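PDB 2EPG: tRNA-splicing ligase RtcB from Thermus thermophilus, which probably joins RNA ends in a GTP- and manganese-dependent reaction, linking a 2',3'-cyclic phosphate or 3'-phosphate end to a 5'-hydroxyl end. Local coordinates for residues Leu134-Pro139 against Phe319-Phe324; Val149-Arg154 against Arg170-Pro175; Val243-Gly248 against Gln309-Phe314. All coordinates share one frame; numbering follows the deposited sequence.

Contact 1. Residues Leu134-Pro139 against Phe319-Phe324; sequences LYRLVP and FEKVGF
Lys321 touches Leu137 at its base and meets the tip of Arg136 further out. Its CB packs loosely on Leu137, 4.3 Å from CD1. With CG anti to the backbone N (chi1 -158°) and a bend at the next bond, the chain then turns beside the arginine tip. CG meets NH1 of Arg136 at 3.2 Å, in plane at the edge of the guanidinium, and CD lies equally near that nitrogen. CE is modelled only 3.0 Å from the same NH1. All three methylenes sit closer to NH1 than unbonded carbon and nitrogen comfortably do, which leaves the exact placing of these two exposed chains doubtful. Beyond them, NZ ends 3.9 Å from NH1 and 4.2 Å from NH2 of Arg136. The two chains cross at about a right angle.

The place is where helix 127-137 and helix 288-321 both stop. The latter ends in a Schellman motif, with Gly323 N bonded to Glu320 O and Phe324 N to Phe319 O, and Arg126 holds Val322 O. Joined by no hydrogen bond or salt bridge, the two like charges would probably disfavour each other, and the modelled tips carry little weight: this is a weak meeting at the surface.

Contact 2. Residues Val149-Arg154 against Arg170-Pro175; sequences VRFSKR and RGYGYP
Val149 opens the contact by setting CG1 against the phenol end of Tyr172, 3.9 Å from its OH and equally far from CE1. That methyl is anti to the backbone N (chi1 -174°), which turns it to the tyrosine, and the two side chains pass in opposing senses. Two residues on, Phe151 presents an edge to one face of the Tyr172 ring: the centroids are 5.6 Å apart and the planes stand at 66°, an offset T-shaped (edge-to-face) stack. Its CE1 comes within 3.9 Å of Tyr172 CE2, while CZ hangs over the face, 4.0 Å from Tyr172 CZ.

Two turns in succession set the tyrosine in place. Helix 164-169 ends in a Schellman motif with Gly171, at positive phi, as C-prime residue, and Tyr172 then forms the centre of an inverse gamma turn, marked by a weak bond from Gly173 N to Gly171 O. Leu167 of that helix touches both rings, and His313 of helix 288-321 makes a further edge-to-face pair with Tyr172.

Past the aromatic pair, Ser152 is the N-cap of helix 153-162. Its OG caps a backbone N in the first turn and its own N is bonded to Glu155 OE1, consistent with a capping box.

Contact 3. Residues Val243-Gly248 against Gln309-Phe314; sequences VLIHTG and QLIAHF
Ile245 overlaps Ile311, the two side chains running antiparallel past one another. CD1 of Ile245 lies 3.9 Å from CG2 of Ile311, and CG2 of Ile245 is 4.0 Å from the same methyl. CG1 of Ile245 stands anti to the carbonyl carbon (chi1 -59°) and the next bond is extended (chi2 163°), which carries CD1 over the helix backbone, where it meets Ala312 CA at 3.9 Å and Ala312 CB at 4.0 Å. The small alanine lets the branch come this near.

Two residues on, Thr247 and Ile311 reach toward each other tip to tip, with CG2 of the threonine 3.7 Å from CD1 of the isoleucine. The OG1 of Thr247 is turned to a different task, a hydrogen bond with Leu210 O, so only its methyl serves this apolar seam. An alanine in place of Ile245 would probably open a gap over Ala312 and leave the CG2 methyl of Ile311 without its partner on the strand.

Between these two inward residues, His246 points away from the helix, as strand alternation requires; it is a predicted manganese ligand. Strand 240-247 lies between strands 110-119 and 216-225, antiparallel to both. The 309-314 part of helix 288-321 backs it, the short axes 9.6 Å apart at closest and their N-to-C directions at 145°. Ala312 also touches strand 110-119, and Ile311 reaches Leu217 of strand 216-225.

From the N terminus, helix 127-137 supplies the first half of contact 1, which stays open for about 180 residues. Within that span contact 2 closes a short helical excursion, from 149-154 to 170-175, and contact 3 then joins strand 240-247 to helix 288-321, starting only after contact 2 has finished. Neither crosses the other, and both lie inside the span of contact 1, which 319-324 finally closes. Helix 288-321 ties them together. Its Phe314 packs against Leu137, Val138 and Pro139, linking contacts 1 and 3, while its Gln309 NE2 lies 3.0 Å from Tyr172 O, a probable hydrogen bond linking contacts 2 and 3. Contacts 1 and 2 do not touch.

Contact 1. Residues Leu134-Pro139 against Phe319-Phe324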
# COMPACT_ATOMS: atom_id res chain seq x y z
N LEU A 134 -3.16 -10.14 -21.68
CA LEU A 134 -2.57 -9.52 -20.49
C LEU A 134 -1.12 -9.98 -20.29
O LEU A 134 -0.24 -9.18 -19.95
CB LEU A 134 -3.40 -9.85 -19.24
CG LEU A 134 -4.70 -9.03 -19.12
CD1 LEU A 134 -5.56 -9.55 -17.98
CD2 LEU A 134 -4.35 -7.56 -18.89
N TYR A 135 -0.88 -11.28 -20.49
CA TYR A 135 0.45 -11.85 -20.33
C TYR A 135 1.41 -11.29 -21.39
O TYR A 135 2.60 -11.17 -21.15
CB TYR A 135 0.40 -13.37 -20.46
CG TYR A 135 1.77 -13.98 -20.31
CD1 TYR A 135 2.42 -13.95 -19.08
CD2 TYR A 135 2.45 -14.50 -21.41
CE1 TYR A 135 3.73 -14.41 -18.94
CE2 TYR A 135 3.77 -14.97 -21.29
CZ TYR A 135 4.40 -14.91 -20.05
OH TYR A 135 5.70 -15.34 -19.91
N ARG A 136 0.87 -10.96 -22.55
CA ARG A 136 1.67 -10.44 -23.65
C ARG A 136 1.90 -8.92 -23.56
O ARG A 136 3.00 -8.44 -23.81
CB ARG A 136 0.97 -10.77 -24.97
CG ARG A 136 1.81 -10.54 -26.21
CD ARG A 136 0.97 -10.78 -27.46
NE ARG A 136 -0.02 -9.73 -27.67
CZ ARG A 136 -1.34 -9.92 -27.74
NH1 ARG A 136 -2.15 -8.89 -27.93
NH2 ARG A 136 -1.85 -11.15 -27.61
N LEU A 137 0.86 -8.17 -23.20
CA LEU A 137 0.96 -6.72 -23.11
C LEU A 137 1.52 -6.20 -21.78
O LEU A 137 1.86 -5.02 -21.67
CB LEU A 137 -0.39 -6.07 -23.40
CG LEU A 137 -0.93 -6.48 -24.77
CD1 LEU A 137 -2.22 -5.73 -25.08
CD2 LEU A 137 0.13 -6.18 -25.83
N VAL A 138 1.63 -7.07 -20.78
CA VAL A 138 2.18 -6.65 -19.50
C VAL A 138 3.49 -7.39 -19.24
O VAL A 138 3.50 -8.55 -18.83
CB VAL A 138 1.20 -6.89 -18.34
CG1 VAL A 138 1.86 -6.51 -17.03
CG2 VAL A 138 -0.07 -6.07 -18.53
N PRO A 139 4.63 -6.70 -19.45
CA PRO A 139 5.99 -7.19 -19.27
C PRO A 139 6.23 -8.08 -18.05
O PRO A 139 5.53 -7.98 -17.03
CB PRO A 139 6.82 -5.91 -19.21
CG PRO A 139 6.09 -5.03 -20.16
CD PRO A 139 4.65 -5.25 -19.77
N PHE A 319 -7.64 -5.31 -22.88
CA PHE A 319 -9.08 -5.50 -23.03
C PHE A 319 -9.50 -5.16 -24.45
O PHE A 319 -10.24 -5.91 -25.09
CB PHE A 319 -9.87 -4.64 -22.04
CG PHE A 319 -10.04 -5.26 -20.67
CD1 PHE A 319 -11.30 -5.66 -20.23
CD2 PHE A 319 -8.95 -5.45 -19.83
CE1 PHE A 319 -11.48 -6.23 -18.95
CE2 PHE A 319 -9.11 -6.02 -18.56
CZ PHE A 319 -10.38 -6.41 -18.12
N GLU A 320 -8.99 -4.05 -24.95
CA GLU A 320 -9.29 -3.60 -26.30
C GLU A 320 -8.79 -4.59 -27.37
O GLU A 320 -9.47 -4.85 -28.35
CB GLU A 320 -8.70 -2.21 -26.52
CG GLU A 320 -9.44 -1.14 -25.76
CD GLU A 320 -8.60 0.09 -25.49
OE1 GLU A 320 -7.55 0.24 -26.15
OE2 GLU A 320 -9.00 0.90 -24.62
N LYS A 321 -7.60 -5.14 -27.16
CA LYS A 321 -7.02 -6.09 -28.10
C LYS A 321 -7.94 -7.30 -28.30
O LYS A 321 -8.00 -7.87 -29.39
CB LYS A 321 -5.64 -6.55 -27.58
CG LYS A 321 -4.70 -7.10 -28.64
CD LYS A 321 -5.11 -8.49 -29.07
CE LYS A 321 -4.16 -9.06 -30.12
NZ LYS A 321 -4.63 -10.40 -30.60
N VAL A 322 -8.67 -7.70 -27.26
CA VAL A 322 -9.57 -8.85 -27.38
C VAL A 322 -11.01 -8.50 -27.74
O VAL A 322 -11.89 -9.35 -27.65
CB VAL A 322 -9.58 -9.70 -26.10
CG1 VAL A 322 -8.18 -10.28 -25.85
CG2 VAL A 322 -10.05 -8.86 -24.93
N GLY A 323 -11.25 -7.24 -28.12
CA GLY A 323 -12.59 -6.87 -28.53
C GLY A 323 -13.41 -5.90 -27.71
O GLY A 323 -14.45 -5.44 -28.19
N PHE A 324 -12.99 -5.60 -26.49
CA PHE A 324 -13.76 -4.66 -25.68
C PHE A 324 -13.28 -3.25 -25.97
O PHE A 324 -12.14 -2.90 -25.64
CB PHE A 324 -13.60 -4.96 -24.18
CG PHE A 324 -14.13 -6.30 -23.77
CD1 PHE A 324 -13.26 -7.36 -23.54
CD2 PHE A 324 -15.49 -6.50 -23.60
CE1 PHE A 324 -13.75 -8.60 -23.15
CE2 PHE A 324 -15.99 -7.73 -23.21
CZ PHE A 324 -15.11 -8.79 -22.98

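Contact 2. Residues Val149-Arg154 against Arg170-Pro175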
# COMPACT_ATOMS: atom_id res chain seq x y z
N VAL A 149 8.33 -0.28 -24.93
CA VAL A 149 7.97 1.08 -24.54
C VAL A 149 9.16 1.47 -23.68
O VAL A 149 9.45 0.81 -22.68
CB VAL A 149 6.69 1.11 -23.69
CG1 VAL A 149 6.27 2.54 -23.43
CG2 VAL A 149 5.58 0.35 -24.39
N ARG A 150 9.86 2.53 -24.05
CA ARG A 150 11.04 2.92 -23.28
C ARG A 150 11.16 4.42 -23.09
O ARG A 150 10.74 5.20 -23.95
CB ARG A 150 12.29 2.37 -23.97
CG ARG A 150 12.24 0.85 -24.16
CD ARG A 150 13.28 0.39 -25.17
NE ARG A 150 13.13 -1.03 -25.49
CZ ARG A 150 13.85 -1.67 -26.42
NH1 ARG A 150 13.65 -2.96 -26.64
NH2 ARG A 150 14.77 -1.02 -27.12
N PHE A 151 11.75 4.82 -21.97
CA PHE A 151 11.93 6.23 -21.65
C PHE A 151 13.42 6.55 -21.49
O PHE A 151 14.22 5.68 -21.17
CB PHE A 151 11.21 6.55 -20.34
CG PHE A 151 9.73 6.30 -20.39
CD1 PHE A 151 8.88 7.25 -20.94
CD2 PHE A 151 9.20 5.11 -19.94
CE1 PHE A 151 7.51 7.01 -21.04
CE2 PHE A 151 7.84 4.86 -20.04
CZ PHE A 151 6.99 5.82 -20.59
N SER A 152 13.78 7.81 -21.72
CA SER A 152 15.16 8.24 -21.58
C SER A 152 15.43 8.46 -20.09
O SER A 152 14.49 8.57 -19.30
CB SER A 152 15.40 9.54 -22.34
OG SER A 152 14.64 10.59 -21.75
N LYS A 153 16.71 8.54 -19.72
CA LYS A 153 17.07 8.77 -18.33
C LYS A 153 16.53 10.11 -17.84
O LYS A 153 16.18 10.27 -16.67
CB LYS A 153 18.59 8.69 -18.17
CG LYS A 153 19.37 9.45 -19.22
CD LYS A 153 20.83 9.00 -19.28
CE LYS A 153 21.54 9.54 -20.52
NZ LYS A 153 22.98 9.13 -20.57
N ARG A 154 16.46 11.09 -18.74
CA ARG A 154 15.93 12.38 -18.33
C ARG A 154 14.43 12.24 -18.08
O ARG A 154 13.88 12.88 -17.19
CB ARG A 154 16.15 13.43 -19.41
CG ARG A 154 15.77 14.82 -18.93
CD ARG A 154 15.52 15.78 -20.08
NE ARG A 154 14.41 15.33 -20.92
CZ ARG A 154 13.94 16.01 -21.97
NH1 ARG A 154 12.93 15.52 -22.68
NH2 ARG A 154 14.49 17.17 -22.30
N ARG A 170 1.24 12.35 -20.94
CA ARG A 170 1.84 11.95 -22.22
C ARG A 170 1.05 10.85 -22.90
O ARG A 170 1.56 10.17 -23.78
CB ARG A 170 3.30 11.48 -22.06
CG ARG A 170 4.35 12.59 -22.13
CD ARG A 170 4.43 13.35 -20.85
NE ARG A 170 5.34 14.49 -20.88
CZ ARG A 170 5.47 15.34 -19.86
NH1 ARG A 170 6.30 16.36 -19.94
NH2 ARG A 170 4.76 15.15 -18.75
N GLY A 171 -0.19 10.65 -22.47
CA GLY A 171 -1.02 9.64 -23.12
C GLY A 171 -1.09 8.26 -22.50
O GLY A 171 -1.84 7.42 -22.99
N TYR A 172 -0.34 7.99 -21.45
CA TYR A 172 -0.38 6.65 -20.85
C TYR A 172 -1.44 6.55 -19.75
O TYR A 172 -1.15 6.15 -18.62
CB TYR A 172 1.00 6.30 -20.28
CG TYR A 172 2.08 6.25 -21.32
CD1 TYR A 172 2.30 5.09 -22.07
CD2 TYR A 172 2.88 7.36 -21.57
CE1 TYR A 172 3.30 5.05 -23.04
CE2 TYR A 172 3.88 7.33 -22.54
CZ TYR A 172 4.08 6.17 -23.26
OH TYR A 172 5.06 6.13 -24.22
N GLY A 173 -2.67 6.92 -20.09
CA GLY A 173 -3.77 6.87 -19.14
C GLY A 173 -4.88 7.81 -19.55
O GLY A 173 -4.81 8.41 -20.62
N TYR A 174 -5.92 7.91 -18.73
CA TYR A 174 -7.02 8.83 -19.00
C TYR A 174 -6.72 10.04 -18.12
O TYR A 174 -6.13 9.89 -17.05
CB TYR A 174 -8.37 8.24 -18.58
CG TYR A 174 -8.77 7.00 -19.34
CD1 TYR A 174 -8.29 6.73 -20.63
CD2 TYR A 174 -9.67 6.09 -18.77
CE1 TYR A 174 -8.69 5.60 -21.32
CE2 TYR A 174 -10.07 4.97 -19.46
CZ TYR A 174 -9.58 4.72 -20.73
OH TYR A 174 -10.01 3.59 -21.38
N PRO A 175 -7.14 11.25 -18.55
CA PRO A 175 -6.91 12.50 -17.81
C PRO A 175 -7.33 12.41 -16.34
O PRO A 175 -6.61 12.87 -15.45
CB PRO A 175 -7.75 13.52 -18.58
CG PRO A 175 -7.72 12.99 -19.98
CD PRO A 175 -7.93 11.51 -19.77

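Contact 3. Residues Val243-Gly248 against Gln309-Phe314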
# COMPACT_ATOMS: atom_id res chain seq x y z
N VAL A 243 -10.06 -5.12 -12.01
CA VAL A 243 -8.69 -5.55 -12.21
C VAL A 243 -7.86 -4.95 -11.07
O VAL A 243 -7.82 -3.74 -10.89
CB VAL A 243 -8.16 -5.06 -13.58
CG1 VAL A 243 -6.72 -5.56 -13.80
CG2 VAL A 243 -9.09 -5.55 -14.71
N LEU A 244 -7.19 -5.81 -10.31
CA LEU A 244 -6.38 -5.36 -9.20
C LEU A 244 -4.90 -5.54 -9.53
O LEU A 244 -4.46 -6.64 -9.87
CB LEU A 244 -6.75 -6.14 -7.92
CG LEU A 244 -6.12 -5.67 -6.60
CD1 LEU A 244 -7.06 -5.99 -5.40
CD2 LEU A 244 -4.77 -6.33 -6.42
N ILE A 245 -4.14 -4.45 -9.44
CA ILE A 245 -2.71 -4.42 -9.74
C ILE A 245 -1.92 -4.25 -8.43
O ILE A 245 -2.11 -3.28 -7.70
CB ILE A 245 -2.37 -3.24 -10.67
CG1 ILE A 245 -3.16 -3.36 -11.97
CG2 ILE A 245 -0.87 -3.20 -10.94
CD1 ILE A 245 -3.23 -2.04 -12.79
N HIS A 246 -1.05 -5.22 -8.14
CA HIS A 246 -0.26 -5.23 -6.93
C HIS A 246 1.21 -5.24 -7.29
O HIS A 246 1.72 -6.24 -7.81
CB HIS A 246 -0.57 -6.49 -6.13
CG HIS A 246 -0.06 -6.46 -4.72
ND1 HIS A 246 1.15 -5.90 -4.37
CD2 HIS A 246 -0.60 -6.93 -3.57
CE1 HIS A 246 1.34 -6.03 -3.07
NE2 HIS A 246 0.29 -6.65 -2.56
N THR A 247 1.88 -4.12 -7.04
CA THR A 247 3.30 -3.98 -7.32
C THR A 247 3.83 -2.67 -6.74
O THR A 247 3.05 -1.81 -6.29
CB THR A 247 3.60 -4.06 -8.84
OG1 THR A 247 5.01 -4.08 -9.03
CG2 THR A 247 3.00 -2.86 -9.58
N GLY A 248 5.16 -2.51 -6.75
CA GLY A 248 5.77 -1.33 -6.18
C GLY A 248 6.85 -0.61 -6.96
O GLY A 248 6.74 -0.43 -8.18
N GLN A 309 0.52 3.05 -12.92
CA GLN A 309 -0.19 3.80 -13.93
C GLN A 309 0.09 3.18 -15.30
O GLN A 309 -0.83 2.99 -16.10
CB GLN A 309 0.24 5.27 -13.92
CG GLN A 309 -0.39 6.12 -15.03
CD GLN A 309 -1.93 6.22 -14.92
OE1 GLN A 309 -2.47 6.45 -13.83
NE2 GLN A 309 -2.62 6.07 -16.04
N LEU A 310 1.36 2.83 -15.56
CA LEU A 310 1.74 2.25 -16.85
C LEU A 310 1.07 0.91 -17.05
O LEU A 310 0.55 0.61 -18.12
CB LEU A 310 3.26 2.05 -16.96
CG LEU A 310 3.98 2.56 -18.23
CD1 LEU A 310 5.34 1.85 -18.39
CD2 LEU A 310 3.12 2.34 -19.47
N ILE A 311 1.08 0.09 -16.01
CA ILE A 311 0.46 -1.22 -16.10
C ILE A 311 -1.03 -1.07 -16.41
O ILE A 311 -1.58 -1.82 -17.21
CB ILE A 311 0.67 -2.02 -14.80
CG1 ILE A 311 2.17 -2.32 -14.63
CG2 ILE A 311 -0.13 -3.34 -14.84
CD1 ILE A 311 2.55 -2.93 -13.29
N ALA A 312 -1.67 -0.10 -15.77
CA ALA A 312 -3.09 0.13 -16.00
C ALA A 312 -3.33 0.47 -17.47
O ALA A 312 -4.32 0.04 -18.07
CB ALA A 312 -3.61 1.25 -15.10
N HIS A 313 -2.41 1.24 -18.06
CA HIS A 313 -2.54 1.61 -19.47
C HIS A 313 -2.50 0.35 -20.33
O HIS A 313 -3.31 0.18 -21.24
CB HIS A 313 -1.40 2.57 -19.89
CG HIS A 313 -1.47 3.00 -21.32
ND1 HIS A 313 -2.43 3.87 -21.80
CD2 HIS A 313 -0.71 2.65 -22.39
CE1 HIS A 313 -2.26 4.04 -23.10
NE2 HIS A 313 -1.22 3.31 -23.49
N PHE A 314 -1.55 -0.55 -20.02
CA PHE A 314 -1.43 -1.81 -20.75
C PHE A 314 -2.65 -2.70 -20.53
O PHE A 314 -3.01 -3.47 -21.40
CB PHE A 314 -0.17 -2.60 -20.33
CG PHE A 314 1.13 -1.87 -20.55
CD1 PHE A 314 1.25 -0.92 -21.57
CD2 PHE A 314 2.25 -2.17 -19.78
CE1 PHE A 314 2.48 -0.27 -21.80
CE2 PHE A 314 3.48 -1.54 -20.00
CZ PHE A 314 3.59 -0.58 -21.02